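Local coordinates for probable ss-1,3-N-acetylglucosaminyltransferase (Staphylococcus aureus subsp. aureus N315, PDB 6H21), which belongs to glycosyltransferase family 2, of the GT-A clan, and binds uridine-diphosphate-N-acetylglucosamine and manganese in the crystal, at residues C[92-97]-C[197-202]; C[168-173]-C[279-284]; C[285-290]-C[299-304]; C[314-319]-C[325-330]. One frame throughout, in Å; residues are numbered along the deposited sequence.

Interaction 1 of 4, residues C[92-97]-C[197-202]. With UD1 (uridine-diphosphate-N-acetylglucosamine), chain X.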
# COMPACT_ATOMS: atom_id res chain seq x y z
N VAL C 92 -2.75 43.76 -2.59
CA VAL C 92 -3.18 45.07 -3.15
C VAL C 92 -2.24 46.19 -2.69
O VAL C 92 -1.78 46.99 -3.52
CB VAL C 92 -4.65 45.37 -2.80
CG1 VAL C 92 -5.03 46.79 -3.13
CG2 VAL C 92 -5.60 44.40 -3.50
N PRO C 93 -1.94 46.33 -1.38
CA PRO C 93 -0.97 47.32 -0.93
C PRO C 93 0.39 47.22 -1.65
O PRO C 93 0.97 48.23 -1.99
CB PRO C 93 -0.78 47.06 0.58
CG PRO C 93 -1.95 46.18 0.99
CD PRO C 93 -2.51 45.55 -0.27
N ARG C 94 0.89 46.01 -1.86
CA ARG C 94 2.15 45.83 -2.58
C ARG C 94 2.00 46.26 -4.04
O ARG C 94 2.90 46.92 -4.59
CB ARG C 94 2.67 44.40 -2.46
CG ARG C 94 3.32 44.07 -1.12
CD ARG C 94 3.67 42.59 -1.06
NE ARG C 94 4.25 42.11 0.18
CZ ARG C 94 4.32 40.82 0.51
NH1 ARG C 94 3.78 39.93 -0.30
NH2 ARG C 94 4.93 40.43 1.63
N ASN C 95 0.86 45.92 -4.67
CA ASN C 95 0.56 46.36 -6.04
C ASN C 95 0.53 47.89 -6.09
O ASN C 95 1.08 48.49 -7.03
CB ASN C 95 -0.76 45.81 -6.59
CG ASN C 95 -0.71 44.35 -6.98
OD1 ASN C 95 0.36 43.77 -7.16
ND2 ASN C 95 -1.88 43.74 -7.12
N THR C 96 -0.12 48.52 -5.11
CA THR C 96 -0.22 49.99 -5.04
C THR C 96 1.19 50.63 -5.01
O THR C 96 1.42 51.62 -5.69
CB THR C 96 -1.01 50.46 -3.82
OG1 THR C 96 -2.24 49.74 -3.75
CG2 THR C 96 -1.28 51.94 -3.86
N GLY C 97 2.08 50.05 -4.20
CA GLY C 97 3.49 50.43 -4.09
C GLY C 97 4.26 50.32 -5.40
O GLY C 97 5.02 51.21 -5.73
N ALA C 197 0.02 31.35 -0.96
CA ALA C 197 0.90 31.06 -2.13
C ALA C 197 0.97 32.20 -3.16
O ALA C 197 1.69 32.06 -4.17
CB ALA C 197 0.48 29.76 -2.77
N GLU C 198 0.32 33.35 -2.92
CA GLU C 198 0.37 34.49 -3.88
C GLU C 198 1.80 35.01 -4.04
O GLU C 198 2.20 35.45 -5.12
CB GLU C 198 -0.49 35.67 -3.44
CG GLU C 198 -1.93 35.32 -3.16
CD GLU C 198 -2.77 35.07 -4.40
OE1 GLU C 198 -2.23 34.55 -5.39
OE2 GLU C 198 -3.98 35.44 -4.38
N ASP C 199 2.54 34.99 -2.93
CA ASP C 199 3.92 35.47 -2.90
C ASP C 199 4.81 34.52 -3.71
O ASP C 199 5.65 34.96 -4.49
CB ASP C 199 4.38 35.66 -1.45
CG ASP C 199 3.70 36.82 -0.73
OD1 ASP C 199 2.71 37.34 -1.28
OD2 ASP C 199 4.17 37.20 0.37
N GLN C 200 4.60 33.21 -3.55
CA GLN C 200 5.30 32.20 -4.38
C GLN C 200 5.05 32.47 -5.87
O GLN C 200 5.97 32.40 -6.68
CB GLN C 200 4.79 30.79 -4.08
CG GLN C 200 5.20 30.23 -2.74
CD GLN C 200 4.77 28.78 -2.62
OE1 GLN C 200 5.22 27.91 -3.38
NE2 GLN C 200 3.88 28.50 -1.68
N LEU C 201 3.79 32.76 -6.23
CA LEU C 201 3.41 32.94 -7.61
C LEU C 201 4.12 34.16 -8.20
O LEU C 201 4.61 34.10 -9.32
CB LEU C 201 1.89 33.07 -7.73
CG LEU C 201 1.39 33.42 -9.13
CD1 LEU C 201 1.88 32.41 -10.15
CD2 LEU C 201 -0.13 33.50 -9.16
N PHE C 202 4.18 35.26 -7.42
CA PHE C 202 4.84 36.48 -7.85
C PHE C 202 6.33 36.19 -8.11
O PHE C 202 6.84 36.55 -9.15
CB PHE C 202 4.66 37.60 -6.84
CG PHE C 202 5.31 38.90 -7.23
CD1 PHE C 202 6.67 39.10 -7.02
CD2 PHE C 202 4.57 39.91 -7.84
CE1 PHE C 202 7.27 40.29 -7.39
CE2 PHE C 202 5.18 41.10 -8.21
CZ PHE C 202 6.53 41.29 -8.00
C1' UD1 X . 3.96 35.55 5.98
C2' UD1 X . 5.17 34.97 5.25
C3' UD1 X . 5.94 36.09 4.54
C4' UD1 X . 4.99 36.86 3.63
C5' UD1 X . 3.71 37.29 4.36
C6' UD1 X . 2.70 37.96 3.42
C7' UD1 X . 6.18 32.95 6.24
C8' UD1 X . 7.15 32.43 7.27
N2' UD1 X . 6.05 34.28 6.18
O1' UD1 X . 4.45 36.49 6.94
O3' UD1 X . 7.02 35.53 3.79
O4' UD1 X . 5.66 38.02 3.14
O5' UD1 X . 3.09 36.18 5.04
O6' UD1 X . 2.41 37.15 2.29
O7' UD1 X . 5.56 32.20 5.51
N1 UD1 X . -0.86 43.13 5.73
C2 UD1 X . -1.67 43.90 4.88
N3 UD1 X . -3.00 43.84 4.94
C4 UD1 X . -3.60 43.06 5.83
C5 UD1 X . -2.83 42.28 6.70
C6 UD1 X . -1.44 42.32 6.63
O2 UD1 X . -1.17 44.65 4.02
O4 UD1 X . -4.85 43.06 5.85
C1B UD1 X . 0.59 43.25 5.57
C2B UD1 X . 1.36 43.37 6.88
O2' UD1 X . 1.29 44.69 7.40
C3B UD1 X . 2.75 42.95 6.44
C4B UD1 X . 2.50 41.95 5.31
O4B UD1 X . 1.13 42.11 4.91
O3B UD1 X . 3.49 44.07 5.94
C5B UD1 X . 2.70 40.51 5.75
O5B UD1 X . 2.06 40.32 7.00
PA UD1 X . 2.78 39.58 8.22
O1A UD1 X . 1.79 39.60 9.34
O2A UD1 X . 4.22 40.04 8.42
O3A UD1 X . 2.81 38.10 7.64
PB UD1 X . 3.67 36.91 8.27
O1B UD1 X . 2.71 35.83 8.67
O2B UD1 X . 4.69 37.40 9.28
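A single carboxylate oxygen, OD2 of Asp-199, serves two partners at once: it accepts a hydrogen bond from the arginine across the contact and another from the bound uridine-diphosphate-N-acetylglucosamine (UD1). Arg-94 NH1 lies 2.8 Å from Asp-199 OD2 in a nearly straight salt bridge (172° at the hydrogen). The oxygen sits in the guanidinium plane, at its edge; the nitrogen comes from above the carboxylate plane, about 40° out of it, and the two planes are 45° apart. UD1 O6' donates to the same Asp-199 OD2 over 2.6 Å. The other guanidinium nitrogen completes the arrangement, Arg-94 NH2 giving its hydrogen to UD1 O4' at 2.9 Å and forming a salt bridge with Asp-110.

Arginine suits this place because its chain, extended from CG to NE, carries a flat group with several N-H donors from helix 91-100 to the ligand. Aspartate, being short, places OD2 beside helix 198-207 where it meets both the guanidinium and O6'. Pro-93 CG also approaches the uracil oxygen O2 of UD1, at 3.5 Å. Charged residues from two helices thus line the pocket for uridine-diphosphate-N-acetylglucosamine of a GT-A fold, beside the probable DxD motif.

Interaction 2 of 4, residues C[168-173]-C[279-284]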
# COMPACT_ATOMS: atom_id res chain seq x y z
N ILE C 168 16.33 27.63 -5.26
CA ILE C 168 15.57 28.89 -5.19
C ILE C 168 14.08 28.59 -4.96
O ILE C 168 13.40 29.40 -4.34
CB ILE C 168 15.82 29.79 -6.43
CG1 ILE C 168 17.32 30.04 -6.61
CG2 ILE C 168 15.05 31.10 -6.35
CD1 ILE C 168 17.64 31.06 -7.68
N PHE C 169 13.60 27.41 -5.39
CA PHE C 169 12.20 27.05 -5.16
C PHE C 169 11.88 26.83 -3.67
O PHE C 169 10.72 26.70 -3.32
CB PHE C 169 11.80 25.78 -5.92
CG PHE C 169 11.48 26.00 -7.38
CD1 PHE C 169 11.19 27.25 -7.88
CD2 PHE C 169 11.46 24.92 -8.24
CE1 PHE C 169 10.91 27.43 -9.23
CE2 PHE C 169 11.15 25.09 -9.59
CZ PHE C 169 10.86 26.34 -10.07
N TYR C 170 12.90 26.84 -2.81
CA TYR C 170 12.69 26.71 -1.37
C TYR C 170 12.82 28.08 -0.67
O TYR C 170 12.89 28.13 0.53
CB TYR C 170 13.68 25.67 -0.83
CG TYR C 170 13.39 24.30 -1.37
CD1 TYR C 170 13.82 23.92 -2.63
CD2 TYR C 170 12.60 23.40 -0.66
CE1 TYR C 170 13.52 22.68 -3.16
CE2 TYR C 170 12.30 22.15 -1.18
CZ TYR C 170 12.75 21.79 -2.43
OH TYR C 170 12.45 20.57 -2.94
N ALA C 171 12.88 29.16 -1.45
CA ALA C 171 13.07 30.51 -0.93
C ALA C 171 12.29 31.50 -1.81
O ALA C 171 12.85 32.38 -2.46
CB ALA C 171 14.55 30.83 -0.90
N LEU C 172 10.97 31.35 -1.80
CA LEU C 172 10.10 31.99 -2.75
C LEU C 172 9.34 33.18 -2.15
O LEU C 172 8.44 33.71 -2.81
CB LEU C 172 9.14 30.92 -3.27
CG LEU C 172 9.72 29.93 -4.26
CD1 LEU C 172 8.66 28.93 -4.68
CD2 LEU C 172 10.33 30.62 -5.47
N SER C 173 9.72 33.65 -0.96
CA SER C 173 9.15 34.91 -0.43
C SER C 173 9.55 36.05 -1.38
O SER C 173 10.53 35.94 -2.11
CB SER C 173 9.60 35.20 0.98
OG SER C 173 10.87 35.84 1.00
N LEU C 279 5.33 18.82 -2.38
CA LEU C 279 5.17 17.62 -1.57
C LEU C 279 5.95 17.72 -0.26
O LEU C 279 5.51 17.17 0.74
CB LEU C 279 5.61 16.41 -2.40
CG LEU C 279 4.65 16.03 -3.52
CD1 LEU C 279 5.22 14.92 -4.38
CD2 LEU C 279 3.29 15.62 -2.95
N ARG C 280 7.07 18.46 -0.25
CA ARG C 280 7.95 18.60 0.92
C ARG C 280 7.46 19.66 1.91
O ARG C 280 7.63 19.49 3.12
CB ARG C 280 9.38 18.93 0.50
CG ARG C 280 10.23 17.71 0.20
CD ARG C 280 11.68 18.05 -0.09
NE ARG C 280 12.35 16.82 -0.51
CZ ARG C 280 13.38 16.75 -1.35
NH1 ARG C 280 13.78 17.84 -2.00
NH2 ARG C 280 13.99 15.60 -1.53
N HIS C 281 6.85 20.75 1.41
CA HIS C 281 6.55 21.91 2.27
C HIS C 281 5.16 22.49 2.00
O HIS C 281 4.84 23.52 2.58
CB HIS C 281 7.62 22.99 2.09
CG HIS C 281 8.97 22.56 2.57
ND1 HIS C 281 9.20 22.19 3.89
CD2 HIS C 281 10.13 22.38 1.92
CE1 HIS C 281 10.45 21.82 4.03
NE2 HIS C 281 11.05 21.94 2.84
N GLY C 282 4.35 21.87 1.14
CA GLY C 282 3.02 22.37 0.82
C GLY C 282 2.10 22.48 2.03
O GLY C 282 2.30 21.84 3.09
N GLN C 283 1.05 23.29 1.88
CA GLN C 283 -0.05 23.37 2.86
C GLN C 283 -0.68 21.97 3.06
O GLN C 283 -0.96 21.29 2.10
CB GLN C 283 -1.16 24.29 2.36
CG GLN C 283 -1.28 25.63 3.06
CD GLN C 283 -2.74 26.04 3.13
OE1 GLN C 283 -3.45 25.78 4.11
NE2 GLN C 283 -3.23 26.63 2.05
N LYS C 284 -0.92 21.62 4.33
CA LYS C 284 -1.61 20.40 4.74
C LYS C 284 -1.00 19.16 4.06
O LYS C 284 -1.71 18.27 3.63
CB LYS C 284 -3.10 20.51 4.43
CG LYS C 284 -3.77 21.71 5.06
CD LYS C 284 -5.28 21.66 4.99
CE LYS C 284 -5.91 22.77 5.81
NZ LYS C 284 -7.10 23.33 5.11
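Tyr-170 meets two consecutive residues of segment 279-284 in two different ways, a polar one at its hydroxyl and a ring contact along its edge. The tyrosine and the imidazole of His-281 stand nearly perpendicular, planes 86° apart, but neither ring lies over the face of the other: they meet rim to rim, with Tyr-170 CD2 3.7 Å from His-281 CD2 and the centroids 5.9 Å apart. This is not a T-shaped stack. Further out, Arg-280 NH1 donates to Tyr-170 OH over 3.2 Å, a long and bent bond (143° at the hydrogen). The hydroxyl is slightly tilted from the guanidinium plane, while that plane and the tyrosine ring are 42° apart.

Tyrosine fits here because its phenol offers an apolar edge to the histidine and an acceptor beyond it. The flat imidazole presents its CD2 C-H edge to that rim. The arginine reaches the acceptor with a chain extended from CG to NE.

The contact lies at the surface, between the loop joining strands 134-142 and 177-179 and the last part of helix 264-281 with what follows. Tyr-170 also touches Thr-276 and Arg-277 of that helix, whereas Leu-172 packs on its Tyr-274 and on helix 198-207.

Interaction 3 of 4, residues C[285-290]-C[299-304]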
# COMPACT_ATOMS: atom_id res chain seq x y z
N LYS C 285 0.33 19.13 3.96
CA LYS C 285 1.00 18.11 3.15
C LYS C 285 0.68 16.71 3.69
O LYS C 285 0.62 15.77 2.92
CB LYS C 285 2.51 18.38 3.14
CG LYS C 285 3.19 18.15 4.48
CD LYS C 285 4.69 18.17 4.36
CE LYS C 285 5.39 18.14 5.70
NZ LYS C 285 6.54 19.07 5.72
N ASN C 286 0.41 16.60 5.00
CA ASN C 286 0.12 15.32 5.65
C ASN C 286 -1.36 15.24 6.03
O ASN C 286 -1.71 14.67 7.05
CB ASN C 286 1.01 15.12 6.88
CG ASN C 286 2.45 14.88 6.52
OD1 ASN C 286 2.74 14.19 5.54
ND2 ASN C 286 3.37 15.42 7.30
N PHE C 287 -2.23 15.78 5.16
CA PHE C 287 -3.65 15.82 5.45
C PHE C 287 -4.25 14.40 5.54
O PHE C 287 -5.21 14.19 6.29
CB PHE C 287 -4.39 16.61 4.37
CG PHE C 287 -4.60 15.88 3.07
CD1 PHE C 287 -3.60 15.85 2.10
CD2 PHE C 287 -5.77 15.18 2.83
CE1 PHE C 287 -3.78 15.15 0.92
CE2 PHE C 287 -5.95 14.48 1.65
CZ PHE C 287 -4.95 14.47 0.70
N ALA C 288 -3.73 13.46 4.76
CA ALA C 288 -4.45 12.16 4.50
C ALA C 288 -4.67 11.36 5.80
O ALA C 288 -5.74 10.81 5.97
CB ALA C 288 -3.75 11.35 3.43
N ASN C 289 -3.68 11.34 6.71
CA ASN C 289 -3.79 10.60 7.96
C ASN C 289 -4.10 11.54 9.14
O ASN C 289 -3.93 11.15 10.28
CB ASN C 289 -2.52 9.81 8.24
CG ASN C 289 -2.31 8.67 7.27
OD1 ASN C 289 -3.02 7.67 7.31
ND2 ASN C 289 -1.31 8.79 6.42
N SER C 290 -4.52 12.78 8.85
CA SER C 290 -4.77 13.81 9.84
C SER C 290 -6.14 13.58 10.49
O SER C 290 -6.89 12.69 10.10
CB SER C 290 -4.70 15.20 9.22
OG SER C 290 -5.87 15.50 8.47
N GLU C 299 -12.58 16.51 -0.43
CA GLU C 299 -12.65 17.78 -1.18
C GLU C 299 -11.23 18.32 -1.40
O GLU C 299 -10.90 18.74 -2.51
CB GLU C 299 -13.59 18.77 -0.48
CG GLU C 299 -14.05 19.93 -1.36
N TRP C 300 -10.41 18.34 -0.35
CA TRP C 300 -9.01 18.78 -0.44
C TRP C 300 -8.26 18.01 -1.55
O TRP C 300 -7.62 18.61 -2.45
CB TRP C 300 -8.29 18.64 0.91
CG TRP C 300 -6.89 19.15 0.88
CD1 TRP C 300 -5.76 18.43 0.63
CD2 TRP C 300 -6.46 20.51 1.06
NE1 TRP C 300 -4.66 19.24 0.66
CE2 TRP C 300 -5.05 20.52 0.92
CE3 TRP C 300 -7.12 21.72 1.30
CZ2 TRP C 300 -4.29 21.68 1.04
CZ3 TRP C 300 -6.36 22.87 1.41
CH2 TRP C 300 -4.97 22.85 1.29
N LEU C 301 -8.34 16.67 -1.51
CA LEU C 301 -7.63 15.84 -2.45
C LEU C 301 -8.21 16.02 -3.85
O LEU C 301 -7.47 15.98 -4.78
CB LEU C 301 -7.71 14.37 -2.04
CG LEU C 301 -7.09 13.37 -3.01
CD1 LEU C 301 -5.60 13.63 -3.21
CD2 LEU C 301 -7.31 11.95 -2.51
N ASN C 302 -9.53 16.16 -3.97
CA ASN C 302 -10.13 16.44 -5.27
C ASN C 302 -9.51 17.69 -5.93
O ASN C 302 -9.21 17.67 -7.11
CB ASN C 302 -11.65 16.59 -5.19
CG ASN C 302 -12.27 16.58 -6.56
OD1 ASN C 302 -12.21 15.56 -7.27
ND2 ASN C 302 -12.83 17.70 -6.97
N ASN C 303 -9.33 18.77 -5.17
CA ASN C 303 -8.74 20.01 -5.69
C ASN C 303 -7.26 19.79 -6.04
O ASN C 303 -6.80 20.27 -7.07
CB ASN C 303 -8.86 21.16 -4.69
CG ASN C 303 -10.27 21.72 -4.62
OD1 ASN C 303 -10.91 21.87 -5.66
ND2 ASN C 303 -10.75 22.01 -3.43
N PHE C 304 -6.54 19.07 -5.17
CA PHE C 304 -5.12 18.79 -5.36
C PHE C 304 -4.96 17.99 -6.65
O PHE C 304 -4.13 18.32 -7.49
CB PHE C 304 -4.55 18.01 -4.16
CG PHE C 304 -3.05 18.03 -3.99
CD1 PHE C 304 -2.20 18.36 -5.03
CD2 PHE C 304 -2.47 17.65 -2.78
CE1 PHE C 304 -0.83 18.35 -4.86
CE2 PHE C 304 -1.10 17.65 -2.61
CZ PHE C 304 -0.28 18.02 -3.65
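Phe-287 and Trp-300 are brought together by different first torsions. In Phe-287, CG stands between the backbone N and the carbonyl carbon (chi1 77°), which swings the ring from the loop toward helix 294-308; in Trp-300, CG is anti to the backbone N (chi1 -177°), and the indole reaches back to meet it. The result is an edge-to-face aromatic pair between a beta turn and a helix, in the helical region that matches the TarS linker family.

The edge belongs to the tryptophan. Its CD1 lies 3.6 Å above the plane of the Phe-287 ring and over its centre, with the planes inclined at 54° and the centroids of the phenyl and the five-membered ring 4.6 Å apart. The opposite face of the phenyl carries Ala-288 CB, so the ring is sandwiched between the indole edge and the methyl of its own neighbour in sequence. Leu-301 adds an aliphatic contact from the next position of the helix, its CB 3.9 Å from Phe-287 CZ and its CD1 slightly farther off.

Each residue type suits this buried site: phenylalanine supplies a flat apolar surface, tryptophan a broad ring system that also meets Phe-245 edge-to-face, and leucine an apolar CB for the ring atoms CZ and CE2. Ala-288 touches Val-338 of helix 335-344, and its small side chain is consistent with the close approach. The turn itself, type I from Phe-287 to Ser-290, is tied twice at one oxygen: Phe-287 O accepts from Ser-290 N at 3.0 Å and from Ser-290 OG at 2.6 Å.

Interaction 4 of 4, residues C[314-319]-C[325-330]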
# COMPACT_ATOMS: atom_id res chain seq x y z
N ASP C 314 5.22 14.08 -17.97
CA ASP C 314 6.64 14.12 -18.35
C ASP C 314 7.49 14.79 -17.25
O ASP C 314 8.71 14.57 -17.21
CB ASP C 314 6.82 14.82 -19.70
CG ASP C 314 6.49 13.94 -20.91
OD1 ASP C 314 6.50 12.69 -20.79
OD2 ASP C 314 6.24 14.49 -21.95
N SER C 315 6.86 15.59 -16.37
CA SER C 315 7.57 16.25 -15.26
C SER C 315 7.84 15.29 -14.10
O SER C 315 8.67 15.60 -13.27
CB SER C 315 6.82 17.47 -14.76
OG SER C 315 5.59 17.10 -14.16
N ASP C 316 7.08 14.18 -14.01
CA ASP C 316 7.08 13.30 -12.87
C ASP C 316 8.44 12.62 -12.67
O ASP C 316 8.82 12.39 -11.56
CB ASP C 316 5.97 12.24 -12.96
CG ASP C 316 4.58 12.83 -12.81
OD1 ASP C 316 4.51 14.06 -12.52
OD2 ASP C 316 3.57 12.05 -12.93
N LYS C 317 9.16 12.30 -13.75
CA LYS C 317 10.47 11.67 -13.63
C LYS C 317 11.47 12.60 -12.93
O LYS C 317 12.50 12.14 -12.50
CB LYS C 317 11.02 11.26 -15.00
CG LYS C 317 11.30 12.38 -16.00
CD LYS C 317 11.81 11.82 -17.32
CE LYS C 317 11.95 12.84 -18.42
NZ LYS C 317 10.63 13.20 -18.99
N TYR C 318 11.16 13.90 -12.83
CA TYR C 318 12.06 14.84 -12.19
C TYR C 318 11.74 15.00 -10.70
O TYR C 318 12.42 15.72 -10.03
CB TYR C 318 12.04 16.18 -12.93
CG TYR C 318 12.62 16.08 -14.31
CD1 TYR C 318 13.99 15.89 -14.50
CD2 TYR C 318 11.81 16.13 -15.44
CE1 TYR C 318 14.54 15.79 -15.76
CE2 TYR C 318 12.35 16.02 -16.71
CZ TYR C 318 13.71 15.85 -16.87
OH TYR C 318 14.24 15.76 -18.13
N VAL C 319 10.72 14.31 -10.19
CA VAL C 319 10.35 14.40 -8.79
C VAL C 319 11.24 13.44 -7.99
O VAL C 319 11.50 12.33 -8.46
CB VAL C 319 8.87 14.05 -8.62
CG1 VAL C 319 8.47 13.92 -7.16
CG2 VAL C 319 7.98 15.04 -9.36
N LEU C 325 5.05 7.21 -5.30
CA LEU C 325 3.74 6.63 -4.93
C LEU C 325 2.76 7.73 -4.51
O LEU C 325 1.61 7.74 -4.96
CB LEU C 325 3.93 5.63 -3.78
CG LEU C 325 2.65 5.04 -3.20
CD1 LEU C 325 1.83 4.33 -4.27
CD2 LEU C 325 2.97 4.08 -2.06
N LYS C 326 3.22 8.65 -3.67
CA LYS C 326 2.34 9.74 -3.16
C LYS C 326 1.81 10.56 -4.34
O LYS C 326 0.61 10.80 -4.45
CB LYS C 326 3.05 10.59 -2.10
CG LYS C 326 2.16 11.65 -1.46
CD LYS C 326 2.75 12.27 -0.23
CE LYS C 326 1.78 13.22 0.43
NZ LYS C 326 2.22 13.62 1.79
N LEU C 327 2.70 10.89 -5.27
CA LEU C 327 2.35 11.68 -6.42
C LEU C 327 1.36 10.93 -7.30
O LEU C 327 0.40 11.51 -7.76
CB LEU C 327 3.62 12.07 -7.19
CG LEU C 327 3.38 12.85 -8.49
CD1 LEU C 327 2.61 14.12 -8.20
CD2 LEU C 327 4.70 13.18 -9.17
N GLU C 328 1.60 9.64 -7.56
CA GLU C 328 0.66 8.87 -8.37
C GLU C 328 -0.70 8.78 -7.66
O GLU C 328 -1.71 8.83 -8.30
CB GLU C 328 1.23 7.49 -8.72
CG GLU C 328 0.42 6.80 -9.82
CD GLU C 328 0.24 7.63 -11.09
OE1 GLU C 328 1.26 8.12 -11.60
OE2 GLU C 328 -0.91 7.81 -11.55
N ALA C 329 -0.70 8.61 -6.34
CA ALA C 329 -1.93 8.49 -5.60
C ALA C 329 -2.75 9.79 -5.72
O ALA C 329 -3.96 9.73 -5.86
CB ALA C 329 -1.65 8.14 -4.17
N ILE C 330 -2.07 10.94 -5.65
CA ILE C 330 -2.73 12.25 -5.86
C ILE C 330 -3.30 12.32 -7.28
O ILE C 330 -4.48 12.71 -7.47
CB ILE C 330 -1.79 13.41 -5.52
CG1 ILE C 330 -1.47 13.40 -4.03
CG2 ILE C 330 -2.38 14.76 -5.97
CD1 ILE C 330 -0.24 14.16 -3.64
O HOH W 1 2.86 10.27 -10.90
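The carboxylate of Asp-316 is the flat group that meets the opposing helix, and a methyl of Leu-327, CD2, lies over one of its faces, 3.7 Å from Asp-316 CG and 3.5 Å from Asp-316 OD1. A second flat group, the Tyr-318 ring, belongs to the same 3-10 turn and has the aliphatic Lys-317 CG over one face, offset toward the rim, while its hydroxyl bonds to Glu-265. Across the contact the same leucine methyl also touches Val-319, with CG2 of Val-319 3.8 Å from Leu-327 CD2. Leu-327 CG is anti to the backbone N (chi1 176°), a setting that projects the branched end from helix 324-332 toward segment 314-319. Leucine suits the place because one forked side chain can meet valine and aspartate here and Ile-308 of helix 294-308 as well.

The polar side of the contact runs through water. One water donates to Asp-316 OD2 and to Glu-328 OE1, each at 2.8 Å, and so joins two carboxylates whose oxygens Asp-316 OD2 and Glu-328 OE1 are 4.7 Å apart. Arginines sit close by: Arg-331 forms a salt bridge with Asp-316, and Arg-313 does so with Glu-328. Both acids are therefore probably ionised, their like charges offset by the arginines and bridged by a water that gives a hydrogen to each, while the leucine and valine methyls meet on the apolar side.

Interaction 1 lies in the GT-A part of the chain, at the ligand pocket, while interactions 3 and 4 belong wholly to the helical linker region, and interaction 2 joins the two. Along the chain the segments of interactions 1 and 2 alternate; interactions 3 and 4 then follow in series. The centre of interaction 2 is about 17 Å from each of the other three centres, whereas those of interactions 1 and 4 are about 29 Å apart. Helix 198-207 links the first two through Gln-200 and Leu-172. Helices 264-281, 294-308 and 324-332 connect the rest, partly through Lys-285, which bonds to Arg-280 and Lys-326. Contiguous packing thus runs from the pocket to the linker helices.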